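Local coordinates for periplasmic binding protein/LacI transcriptional regulator (Shewanella sp. ANA-3, PDB 5OCP) that binds L-arabinose in its furanose form, as both anomers, and probably delivers it to an ABC transporter for uptake, at residues Q116-K121 with L218-D223; Q123-I128 with Y154-I159; I128-G133 with A190-N195; A239-S244 with G273-Q278. All coordinates share one frame; numbering follows the deposited sequence.

Interaction 1: Q116-K121 with L218-D223; sequences QWLMDK and LIVSVD. With AHR (alpha-L-arabinofuranose), chain I; FUB (beta-L-arabinofuranose), chain J.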
# COMPACT_ATOMS: atom_id res chain seq x y z
N GLN A 116 -5.54 13.77 -10.22
CA GLN A 116 -5.46 14.48 -11.48
C GLN A 116 -6.13 13.73 -12.58
O GLN A 116 -6.85 14.33 -13.38
CB GLN A 116 -4.00 14.79 -11.85
CG GLN A 116 -3.84 15.79 -12.98
CD GLN A 116 -4.45 17.15 -12.66
OE1 GLN A 116 -4.03 17.82 -11.74
NE2 GLN A 116 -5.51 17.50 -13.35
N TRP A 117 -5.94 12.42 -12.63
CA TRP A 117 -6.56 11.60 -13.63
C TRP A 117 -8.10 11.74 -13.56
O TRP A 117 -8.79 11.92 -14.58
CB TRP A 117 -6.16 10.11 -13.51
CG TRP A 117 -6.80 9.29 -14.61
CD1 TRP A 117 -6.28 9.05 -15.88
CD2 TRP A 117 -8.09 8.63 -14.58
NE1 TRP A 117 -7.21 8.31 -16.62
CE2 TRP A 117 -8.33 8.11 -15.87
CE3 TRP A 117 -9.09 8.53 -13.63
CZ2 TRP A 117 -9.47 7.40 -16.17
CZ3 TRP A 117 -10.27 7.86 -13.96
CH2 TRP A 117 -10.44 7.32 -15.22
N LEU A 118 -8.62 11.64 -12.33
CA LEU A 118 -10.05 11.78 -12.12
C LEU A 118 -10.57 13.17 -12.53
O LEU A 118 -11.65 13.28 -13.14
CB LEU A 118 -10.41 11.50 -10.66
CG LEU A 118 -11.89 11.51 -10.36
CD1 LEU A 118 -12.67 10.41 -11.08
CD2 LEU A 118 -12.09 11.45 -8.84
N MET A 119 -9.83 14.22 -12.21
CA MET A 119 -10.25 15.56 -12.65
C MET A 119 -10.26 15.67 -14.15
O MET A 119 -11.15 16.33 -14.71
CB MET A 119 -9.41 16.67 -12.03
CG MET A 119 -9.40 16.68 -10.49
SD MET A 119 -11.04 17.14 -9.88
CE MET A 119 -11.78 15.53 -9.55
N ASP A 120 -9.30 15.06 -14.82
CA ASP A 120 -9.24 15.11 -16.28
C ASP A 120 -10.42 14.35 -16.88
O ASP A 120 -11.09 14.85 -17.79
CB ASP A 120 -7.93 14.53 -16.80
CG ASP A 120 -6.72 15.31 -16.44
OD1 ASP A 120 -6.80 16.49 -16.00
OD2 ASP A 120 -5.61 14.69 -16.55
N LYS A 121 -10.77 13.21 -16.28
CA LYS A 121 -11.80 12.30 -16.74
C LYS A 121 -13.16 12.98 -16.64
O LYS A 121 -14.00 12.76 -17.50
CB LYS A 121 -11.81 11.05 -15.86
CG LYS A 121 -12.87 10.02 -16.20
CD LYS A 121 -12.79 9.38 -17.55
CE LYS A 121 -13.80 8.25 -17.69
NZ LYS A 121 -13.56 7.63 -19.02
N LEU A 218 -17.54 6.05 -11.19
CA LEU A 218 -16.12 5.79 -11.52
C LEU A 218 -15.44 5.28 -10.30
O LEU A 218 -15.83 5.60 -9.17
CB LEU A 218 -15.43 7.04 -12.00
CG LEU A 218 -16.01 7.74 -13.25
CD1 LEU A 218 -15.27 9.02 -13.48
CD2 LEU A 218 -16.02 6.77 -14.41
N ILE A 219 -14.44 4.41 -10.48
CA ILE A 219 -13.73 3.85 -9.33
C ILE A 219 -12.22 4.04 -9.62
O ILE A 219 -11.74 3.57 -10.63
CB ILE A 219 -14.09 2.39 -9.12
CG1 ILE A 219 -15.59 2.31 -8.82
CG2 ILE A 219 -13.24 1.83 -7.99
CD1 ILE A 219 -16.11 0.94 -8.58
N VAL A 220 -11.58 4.80 -8.73
CA VAL A 220 -10.13 5.06 -8.81
C VAL A 220 -9.45 4.67 -7.52
O VAL A 220 -10.03 4.78 -6.44
CB VAL A 220 -9.85 6.46 -9.22
CG1 VAL A 220 -10.54 6.83 -10.51
CG2 VAL A 220 -10.20 7.47 -8.11
N SER A 221 -8.20 4.22 -7.59
CA SER A 221 -7.62 3.52 -6.46
C SER A 221 -6.09 3.49 -6.58
O SER A 221 -5.50 4.09 -7.52
CB SER A 221 -8.17 2.08 -6.55
OG SER A 221 -7.83 1.32 -5.43
N VAL A 222 -5.49 2.80 -5.63
CA VAL A 222 -4.02 2.51 -5.62
C VAL A 222 -3.75 1.06 -5.32
O VAL A 222 -4.36 0.49 -4.41
CB VAL A 222 -3.28 3.41 -4.60
CG1 VAL A 222 -1.76 3.15 -4.66
CG2 VAL A 222 -3.50 4.85 -4.90
N ASP A 223 -2.80 0.48 -6.07
CA ASP A 223 -2.02 -0.74 -5.78
C ASP A 223 -1.63 -1.43 -7.11
O ASP A 223 -0.51 -1.93 -7.26
CB ASP A 223 -2.64 -1.75 -4.83
CG ASP A 223 -2.52 -1.39 -3.36
OD1 ASP A 223 -1.77 -0.42 -2.98
OD2 ASP A 223 -3.22 -2.01 -2.51
O5 AHR I . 1.23 0.50 2.76
C5 AHR I . 0.74 0.09 1.53
C4 AHR I . -0.76 -0.14 1.61
O4 AHR I . -1.08 -1.02 2.66
C3 AHR I . -1.33 -0.72 0.30
O3 AHR I . -1.59 0.33 -0.57
C2 AHR I . -2.53 -1.46 0.86
O2 AHR I . -3.06 -2.46 0.04
C1 AHR I . -1.90 -2.06 2.10
O1 AHR I . -2.87 -2.38 2.96
O5 FUB J . 1.23 0.50 2.76
C5 FUB J . 0.73 0.09 1.53
C4 FUB J . -0.77 -0.15 1.62
O4 FUB J . -1.10 -1.02 2.67
C3 FUB J . -1.34 -0.73 0.31
O3 FUB J . -1.58 0.32 -0.57
C2 FUB J . -2.59 -1.42 0.85
O2 FUB J . -3.07 -2.46 0.04
C1 FUB J . -2.23 -1.82 2.28
O1 FUB J . -1.79 -3.09 2.23
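Trp117 and Leu118 of the helix pack on Val220 and Leu218 of a strand that runs nearly antiparallel to it, at 159°. Leu118 makes the central contact. Its CB points toward the strand and CG carries the branch on. CG lies anti to the backbone N (chi1 -176°), which takes the methyls over to the sheet. There CD1 meets Leu218 CD1 at 3.8 Å and Val220 CG1 at 4.2 Å. Trp117 brings ring atom CZ3 to 3.6 Å from Val220 CG1, and Lys121 CB covers one face of the indole. Lys121 CG also rests 3.8 Å from Leu218 CD1. Past the strand, Asp223 serves the sugar site: OD1 lies 2.5 Å from O3 and OD2 2.6 Å from O2 of both arabinofuranose anomers. An alanine in place of Asp223 removes the carboxylate and would probably leave these two sugar hydroxyls without their acidic partner. Arg143, in a long, weak ion pair with OD1, also hydrogen-bonds the sugar. Helix 107-121 thus covers one face of the sheet. Leu118 also touches Ala190 of strand 190-193 and Phe147 of helix 138-151, while Ile219 faces helix 196-208.

Interaction 2: Q123-I128 with Y154-I159; sequences QGNCDI and YPNAKI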
# COMPACT_ATOMS: atom_id res chain seq x y z
N GLN A 123 -13.70 16.33 -16.22
CA GLN A 123 -13.57 17.72 -16.45
C GLN A 123 -13.77 18.56 -15.17
O GLN A 123 -14.38 19.64 -15.20
CB GLN A 123 -14.52 18.14 -17.62
CG GLN A 123 -14.22 17.30 -18.88
CD GLN A 123 -14.99 17.65 -20.16
OE1 GLN A 123 -14.41 17.61 -21.26
NE2 GLN A 123 -16.27 17.88 -20.04
N GLY A 124 -13.31 18.08 -13.99
CA GLY A 124 -13.35 18.84 -12.78
C GLY A 124 -14.71 18.92 -12.09
O GLY A 124 -14.84 19.66 -11.15
N ASN A 125 -15.65 18.12 -12.54
CA ASN A 125 -17.05 18.13 -12.03
C ASN A 125 -17.37 16.79 -11.47
O ASN A 125 -17.72 15.84 -12.22
CB ASN A 125 -17.98 18.44 -13.21
CG ASN A 125 -17.96 19.92 -13.56
OD1 ASN A 125 -17.09 20.40 -14.33
ND2 ASN A 125 -18.89 20.66 -12.96
N CYS A 126 -17.28 16.64 -10.13
CA CYS A 126 -17.30 15.28 -9.56
C CYS A 126 -17.55 15.31 -8.06
O CYS A 126 -16.69 15.82 -7.28
CB CYS A 126 -15.92 14.58 -9.84
SG CYS A 126 -15.91 12.80 -9.57
N ASP A 127 -18.67 14.73 -7.64
CA ASP A 127 -18.84 14.43 -6.21
C ASP A 127 -18.27 13.08 -5.90
O ASP A 127 -18.69 12.06 -6.45
CB ASP A 127 -20.29 14.43 -5.81
CG ASP A 127 -20.87 15.86 -5.60
OD1 ASP A 127 -20.14 16.88 -5.64
OD2 ASP A 127 -22.12 15.92 -5.44
N ILE A 128 -17.43 13.04 -4.90
CA ILE A 128 -16.60 11.87 -4.66
C ILE A 128 -16.88 11.26 -3.28
O ILE A 128 -16.95 12.02 -2.29
CB ILE A 128 -15.10 12.33 -4.65
CG1 ILE A 128 -14.71 12.96 -6.02
CG2 ILE A 128 -14.13 11.18 -4.29
CD1 ILE A 128 -13.60 13.95 -5.94
N TYR A 154 -10.08 22.61 -8.07
CA TYR A 154 -11.22 22.38 -8.91
C TYR A 154 -12.47 22.68 -8.11
O TYR A 154 -12.88 21.89 -7.32
CB TYR A 154 -11.25 20.91 -9.37
CG TYR A 154 -10.15 20.63 -10.38
CD1 TYR A 154 -10.36 20.85 -11.74
CD2 TYR A 154 -8.87 20.21 -9.94
CE1 TYR A 154 -9.36 20.61 -12.66
CE2 TYR A 154 -7.84 20.02 -10.85
CZ TYR A 154 -8.09 20.20 -12.20
OH TYR A 154 -7.07 19.99 -13.11
N PRO A 155 -13.09 23.88 -8.30
CA PRO A 155 -14.25 24.23 -7.45
C PRO A 155 -15.47 23.29 -7.49
O PRO A 155 -16.25 23.22 -6.56
CB PRO A 155 -14.66 25.65 -8.00
CG PRO A 155 -14.00 25.77 -9.31
CD PRO A 155 -12.73 24.96 -9.23
N ASN A 156 -15.64 22.54 -8.57
CA ASN A 156 -16.79 21.65 -8.76
C ASN A 156 -16.52 20.14 -8.42
O ASN A 156 -17.33 19.23 -8.75
CB ASN A 156 -17.29 21.80 -10.15
CG ASN A 156 -17.87 23.20 -10.38
OD1 ASN A 156 -18.65 23.68 -9.62
ND2 ASN A 156 -17.56 23.76 -11.50
N ALA A 157 -15.38 19.93 -7.79
CA ALA A 157 -15.04 18.65 -7.26
C ALA A 157 -15.04 18.73 -5.74
O ALA A 157 -14.57 19.65 -5.16
CB ALA A 157 -13.66 18.30 -7.74
N LYS A 158 -15.62 17.75 -5.12
CA LYS A 158 -15.65 17.72 -3.68
C LYS A 158 -15.82 16.29 -3.17
O LYS A 158 -16.56 15.49 -3.75
CB LYS A 158 -16.90 18.53 -3.27
CG LYS A 158 -17.09 18.61 -1.80
CD LYS A 158 -18.24 19.58 -1.47
CE LYS A 158 -18.05 20.22 -0.09
NZ LYS A 158 -17.59 19.24 0.92
N ILE A 159 -15.22 16.02 -2.04
CA ILE A 159 -15.42 14.82 -1.34
C ILE A 159 -16.63 14.97 -0.43
O ILE A 159 -16.58 15.80 0.51
CB ILE A 159 -14.18 14.37 -0.54
CG1 ILE A 159 -13.03 14.02 -1.53
CG2 ILE A 159 -14.51 13.18 0.29
CD1 ILE A 159 -11.66 13.75 -0.85
O HOH W 1 -14.00 22.29 -11.00
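Cys126 to Ile128 run parallel to Ala157 to Ile159, with strand axes 4.8 Å apart and 10° between them. Three backbone bonds set the register. Cys126 N donates to Asn156 O (2.9 Å), Lys158 N to Cys126 O (3.1 Å), and Ile128 N to Lys158 O (2.8 Å). On the face that holds Cys126 and Ala157, Ile159 lays CG1 4.1 Å from Ile128 CB. Its CG1 stands beside the backbone N (chi1 -65°) and is thereby set against that neighbour. At the other end of the contact, Gly124 meets Tyr154 and Asn156. Gly124 CA sits 3.7 Å from Tyr154 CD1. Any side chain at Gly124 would run into this ring, and its positive phi (78°) also suits glycine. Asn156 CB packs 3.4 Å from Gly124 O. A water completes the junction: it donates to Gly124 O and accepts from Asn156 N, and it lies in plane at the edge of the Tyr154 ring. Asn156 is also part of a type I turn from Tyr154 to Ala157. Tyr154 OH is held by Gln116 of helix 107-121. The contact joins the two strands of a beta-alpha-beta crossover whose helix, 138-151, puts Phe147 on Ile128 and Ile159. Helix 107-121 packs on Cys126 and Ala157, and a disulfide to Cys189 ties Cys126 to the chain just before strand 190-193.

Interaction 3: I128-G133 with A190-N195; sequences IAELQG and AVWSHN. With AHR (alpha-L-arabinofuranose), chain I; FUB (beta-L-arabinofuranose), chain J.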
# COMPACT_ATOMS: atom_id res chain seq x y z
N ILE A 128 -17.43 13.04 -4.90
CA ILE A 128 -16.60 11.87 -4.66
C ILE A 128 -16.88 11.26 -3.28
O ILE A 128 -16.95 12.02 -2.29
CB ILE A 128 -15.10 12.33 -4.65
CG1 ILE A 128 -14.71 12.96 -6.02
CG2 ILE A 128 -14.13 11.18 -4.29
CD1 ILE A 128 -13.60 13.95 -5.94
N ALA A 129 -16.88 9.95 -3.22
CA ALA A 129 -16.88 9.23 -1.94
C ALA A 129 -15.50 8.64 -1.71
O ALA A 129 -15.00 7.90 -2.63
CB ALA A 129 -17.89 8.12 -1.97
N GLU A 130 -14.94 8.91 -0.54
CA GLU A 130 -13.60 8.42 -0.18
C GLU A 130 -13.66 7.25 0.77
O GLU A 130 -14.23 7.36 1.89
CB GLU A 130 -12.82 9.58 0.46
CG GLU A 130 -11.41 9.19 0.89
CD GLU A 130 -10.67 10.34 1.55
OE1 GLU A 130 -11.34 11.25 2.05
OE2 GLU A 130 -9.41 10.32 1.63
N LEU A 131 -13.01 6.13 0.38
CA LEU A 131 -12.80 5.00 1.27
C LEU A 131 -11.38 5.08 1.76
O LEU A 131 -10.42 4.84 1.02
CB LEU A 131 -13.03 3.66 0.59
CG LEU A 131 -14.41 3.42 0.07
CD1 LEU A 131 -14.52 2.16 -0.79
CD2 LEU A 131 -15.32 3.32 1.29
N GLN A 132 -11.21 5.47 3.04
CA GLN A 132 -9.89 5.64 3.59
C GLN A 132 -9.25 4.34 4.07
O GLN A 132 -9.87 3.40 4.48
CB GLN A 132 -9.96 6.63 4.76
CG GLN A 132 -10.65 7.96 4.49
CD GLN A 132 -11.04 8.63 5.82
OE1 GLN A 132 -12.00 8.26 6.48
NE2 GLN A 132 -10.30 9.58 6.18
N GLY A 133 -7.91 4.33 4.07
CA GLY A 133 -7.16 3.26 4.65
C GLY A 133 -7.19 3.33 6.18
O GLY A 133 -7.89 4.14 6.77
N ALA A 190 -17.90 9.43 -8.37
CA ALA A 190 -16.75 8.54 -8.23
C ALA A 190 -16.51 8.07 -6.82
O ALA A 190 -16.82 8.80 -5.88
CB ALA A 190 -15.48 9.20 -8.72
N VAL A 191 -15.86 6.91 -6.71
CA VAL A 191 -15.28 6.41 -5.47
C VAL A 191 -13.74 6.51 -5.60
O VAL A 191 -13.17 6.08 -6.61
CB VAL A 191 -15.67 4.96 -5.21
CG1 VAL A 191 -14.91 4.33 -4.00
CG2 VAL A 191 -17.17 4.90 -5.00
N TRP A 192 -13.13 7.17 -4.63
CA TRP A 192 -11.67 7.26 -4.43
C TRP A 192 -11.40 6.33 -3.28
O TRP A 192 -11.74 6.59 -2.10
CB TRP A 192 -11.34 8.72 -4.14
CG TRP A 192 -10.06 9.04 -3.40
CD1 TRP A 192 -9.92 10.00 -2.48
CD2 TRP A 192 -8.73 8.46 -3.56
NE1 TRP A 192 -8.64 10.05 -2.01
CE2 TRP A 192 -7.88 9.12 -2.67
CE3 TRP A 192 -8.19 7.44 -4.37
CZ2 TRP A 192 -6.53 8.81 -2.54
CZ3 TRP A 192 -6.83 7.13 -4.25
CH2 TRP A 192 -6.01 7.84 -3.34
N SER A 193 -10.73 5.22 -3.60
CA SER A 193 -10.38 4.25 -2.63
C SER A 193 -8.87 4.21 -2.37
O SER A 193 -8.09 4.13 -3.34
CB SER A 193 -10.82 2.87 -3.09
OG SER A 193 -10.42 1.91 -2.14
N HIS A 194 -8.46 4.26 -1.10
CA HIS A 194 -7.03 4.27 -0.84
C HIS A 194 -6.34 2.97 -1.26
O HIS A 194 -5.12 2.99 -1.39
CB HIS A 194 -6.73 4.61 0.61
CG HIS A 194 -7.09 6.01 1.00
ND1 HIS A 194 -6.76 6.50 2.25
CD2 HIS A 194 -7.79 6.98 0.38
CE1 HIS A 194 -7.21 7.75 2.36
NE2 HIS A 194 -7.74 8.11 1.20
N ASN A 195 -7.04 1.85 -1.47
CA ASN A 195 -6.45 0.70 -2.04
C ASN A 195 -7.40 -0.11 -2.88
O ASN A 195 -8.63 0.04 -2.81
CB ASN A 195 -5.71 -0.20 -1.04
CG ASN A 195 -6.61 -1.09 -0.21
OD1 ASN A 195 -7.84 -0.85 -0.09
ND2 ASN A 195 -6.00 -2.12 0.42
O5 AHR I . 1.23 0.50 2.76
C5 AHR I . 0.74 0.09 1.53
C4 AHR I . -0.76 -0.14 1.61
O4 AHR I . -1.08 -1.02 2.66
C3 AHR I . -1.33 -0.72 0.30
O3 AHR I . -1.59 0.33 -0.57
C2 AHR I . -2.53 -1.46 0.86
O2 AHR I . -3.06 -2.46 0.04
C1 AHR I . -1.90 -2.06 2.10
O1 AHR I . -2.87 -2.38 2.96
O5 FUB J . 1.23 0.50 2.76
C5 FUB J . 0.73 0.09 1.53
C4 FUB J . -0.77 -0.15 1.62
O4 FUB J . -1.10 -1.02 2.67
C3 FUB J . -1.34 -0.73 0.31
O3 FUB J . -1.58 0.32 -0.57
C2 FUB J . -2.59 -1.42 0.85
O2 FUB J . -3.07 -2.46 0.04
C1 FUB J . -2.23 -1.82 2.28
O1 FUB J . -1.79 -3.09 2.23
O HOH W 2 -8.45 12.27 -0.20
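Two neighbouring parallel strands of the sheet lead here to the arabinofuranose pocket, and the extended side chain of Glu130 reaches His194, just past the end of strand 190-193. The ladder is regular: Ala129 N bonds to Ala190 O, Trp192 N to Ala129 O, Leu131 N to Trp192 O, and His194 N to Leu131 O. On the face of Glu130 and Trp192, polar groups gather. Glu130 is fully stretched (chi1 180°, chi2 -179°), and this carries its carboxylate to the imidazole edge. Glu130 OE2 accepts from His194 NE2 with its anti lone pair, at 2.8 Å. The bond is bent, 136° at the hydrogen, and the oxygen lies somewhat out of the imidazole plane. The carboxylate lies alongside the Trp192 indole, and one water joins the two, 2.8 Å from Glu130 OE2 and 2.9 Å from Trp192 NE1. Gln132 CA covers one face of the imidazole in a CH-pi contact, 3.6 Å from the ring centroid. The ring in turn sets CD2 over a face of the Trp192 indole, toward its rim. On the other face of the sheet, Leu131 CD1 touches Val191 CG1 at 3.9 Å. Next in the chain, Asn195 ND2 gives an almost straight bond (3.0 Å) to O2 of either sugar anomer. A leucine in place of His194 would probably leave Glu130 OE2 without its imidazole donor, and Gln132 CA without the ring face it rests on. Glu130 OE1 is bonded by Ser162. Both oxygens of the buried acid have partners, and its charge would probably stabilise the imidazole N-H that points at it.

Interaction 4: A239-S244 with G273-Q278; sequences ATVELS and GDVFTQ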
# COMPACT_ATOMS: atom_id res chain seq x y z
N ALA A 239 -9.37 3.14 -12.85
CA ALA A 239 -7.92 3.58 -12.80
C ALA A 239 -7.30 3.20 -11.50
O ALA A 239 -7.97 3.16 -10.46
CB ALA A 239 -7.72 5.07 -13.05
N THR A 240 -6.00 2.85 -11.52
CA THR A 240 -5.24 2.64 -10.32
C THR A 240 -3.81 3.05 -10.54
O THR A 240 -3.35 3.13 -11.68
CB THR A 240 -5.33 1.18 -9.86
OG1 THR A 240 -4.73 0.99 -8.59
CG2 THR A 240 -4.64 0.23 -10.85
N VAL A 241 -3.10 3.35 -9.47
CA VAL A 241 -1.66 3.60 -9.54
C VAL A 241 -0.97 2.37 -9.08
O VAL A 241 -1.25 1.74 -8.03
CB VAL A 241 -1.27 4.80 -8.63
CG1 VAL A 241 0.26 4.97 -8.61
CG2 VAL A 241 -2.05 6.03 -9.02
N GLU A 242 0.01 1.92 -9.84
CA GLU A 242 0.74 0.72 -9.50
C GLU A 242 1.65 0.94 -8.32
O GLU A 242 2.33 1.94 -8.28
CB GLU A 242 1.60 0.30 -10.72
CG GLU A 242 2.36 -0.96 -10.51
CD GLU A 242 3.10 -1.49 -11.75
OE1 GLU A 242 3.37 -2.66 -11.72
OE2 GLU A 242 3.38 -0.80 -12.74
N LEU A 243 1.65 0.01 -7.39
CA LEU A 243 2.51 0.03 -6.20
C LEU A 243 3.36 -1.24 -6.29
O LEU A 243 2.86 -2.35 -6.14
CB LEU A 243 1.74 0.01 -4.94
CG LEU A 243 2.49 0.04 -3.61
CD1 LEU A 243 3.29 1.31 -3.54
CD2 LEU A 243 1.57 -0.13 -2.40
N SER A 244 4.63 -1.01 -6.57
CA SER A 244 5.57 -2.15 -6.70
C SER A 244 5.76 -2.93 -5.37
O SER A 244 6.03 -2.31 -4.37
CB SER A 244 6.93 -1.64 -7.12
OG SER A 244 7.81 -2.76 -7.13
N GLY A 273 4.90 4.55 -8.89
CA GLY A 273 4.33 3.97 -10.08
C GLY A 273 3.48 4.93 -10.90
O GLY A 273 3.12 6.06 -10.52
N ASP A 274 3.01 4.34 -12.01
CA ASP A 274 2.20 5.04 -13.02
C ASP A 274 0.70 4.70 -12.85
O ASP A 274 0.35 3.74 -12.19
CB ASP A 274 2.59 4.65 -14.44
CG ASP A 274 3.90 5.28 -14.89
OD1 ASP A 274 4.41 6.23 -14.23
OD2 ASP A 274 4.44 4.75 -15.91
N VAL A 275 -0.14 5.57 -13.43
CA VAL A 275 -1.60 5.36 -13.52
C VAL A 275 -1.90 4.38 -14.68
O VAL A 275 -1.46 4.63 -15.83
CB VAL A 275 -2.29 6.68 -13.81
CG1 VAL A 275 -3.75 6.45 -13.90
CG2 VAL A 275 -2.07 7.68 -12.71
N PHE A 276 -2.66 3.33 -14.37
CA PHE A 276 -3.14 2.37 -15.34
C PHE A 276 -4.64 2.49 -15.39
O PHE A 276 -5.29 2.75 -14.34
CB PHE A 276 -2.72 1.01 -14.98
CG PHE A 276 -1.23 0.77 -15.16
CD1 PHE A 276 -0.32 1.18 -14.21
CD2 PHE A 276 -0.75 0.28 -16.30
CE1 PHE A 276 1.05 0.99 -14.38
CE2 PHE A 276 0.64 0.07 -16.50
CZ PHE A 276 1.51 0.46 -15.54
N THR A 277 -5.19 2.34 -16.60
CA THR A 277 -6.65 2.51 -16.76
C THR A 277 -7.20 1.39 -17.66
O THR A 277 -6.49 0.49 -18.09
CB THR A 277 -6.95 3.85 -17.42
OG1 THR A 277 -6.66 3.77 -18.84
CG2 THR A 277 -6.20 5.06 -16.75
N GLN A 278 -8.47 1.48 -17.96
CA GLN A 278 -9.12 0.49 -18.87
C GLN A 278 -8.45 0.44 -20.23
O GLN A 278 -8.50 -0.62 -20.84
CB GLN A 278 -10.63 0.86 -19.05
CG GLN A 278 -11.49 0.66 -17.78
CD GLN A 278 -12.96 0.99 -17.97
OE1 GLN A 278 -13.37 1.34 -19.07
NE2 GLN A 278 -13.75 0.86 -16.96
O HOH W 3 3.66 3.61 -6.50
O HOH W 4 4.12 1.77 -12.77
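Thr240 pairs with Phe276 at the antiparallel edge of the mixed sheet, in one of the two lobes of a periplasmic sugar-binding protein. The backbone side is tight. Thr240 N bonds to Phe276 O at 2.9 Å, and Phe276 N returns to Thr240 O at 2.8 Å, nearly straight at 175°. Glu242 N adds a bond to Asp274 O (3.0 Å). Val241 and Val275 form a non-hydrogen-bonded pair, with their CG2 methyls 4.0 Å apart. Ala239 CB meets Thr277 CG2 on the same face, where Trp117 of helix 107-121 packs. Gly273 comes so close to Glu242 O that a side chain there would collide with it. The other side is looser and wetter. Glu242 reaches out fully extended, chi1 of -178° swinging CG away from its own backbone N, and brings OE2 obliquely to 3.4 Å from Phe276 CE1. Its carboxylate stands almost square to the ring, at 85°. Arg288 holds both, by a salt bridge to Glu242 OE1 and a cation-pi contact with Phe276. Beyond Glu242 the chain reaches Leu243, which touches the bound sugar. One water links Glu242 O to Gly273 N. A second lies in plane at the Phe276 ring edge; it donates to Glu242 OE2 at 2.7 Å and accepts from Asp274 N at 2.9 Å.

All four contacts belong to one sheet and its cover. Interactions 2, 3 and 4 are strand pairs within it, while interaction 1 packs a helix along one face of it by apolar contacts. Interactions 2 and 3 share Ile128 and strand 126-132, one on each edge of that strand. Interactions 1 and 3 are buried and meet through backbone bonds between strands 190-193 and 218-221. Interactions 2 and 4 are only partly buried, lie at the two outer strands, and have waters bridging backbone groups. The pocket is approached from three of them: Asp223 and Asn195 bring polar groups to the sugar, Leu243 an apolar one. Interaction 2 contributes no pocket residue.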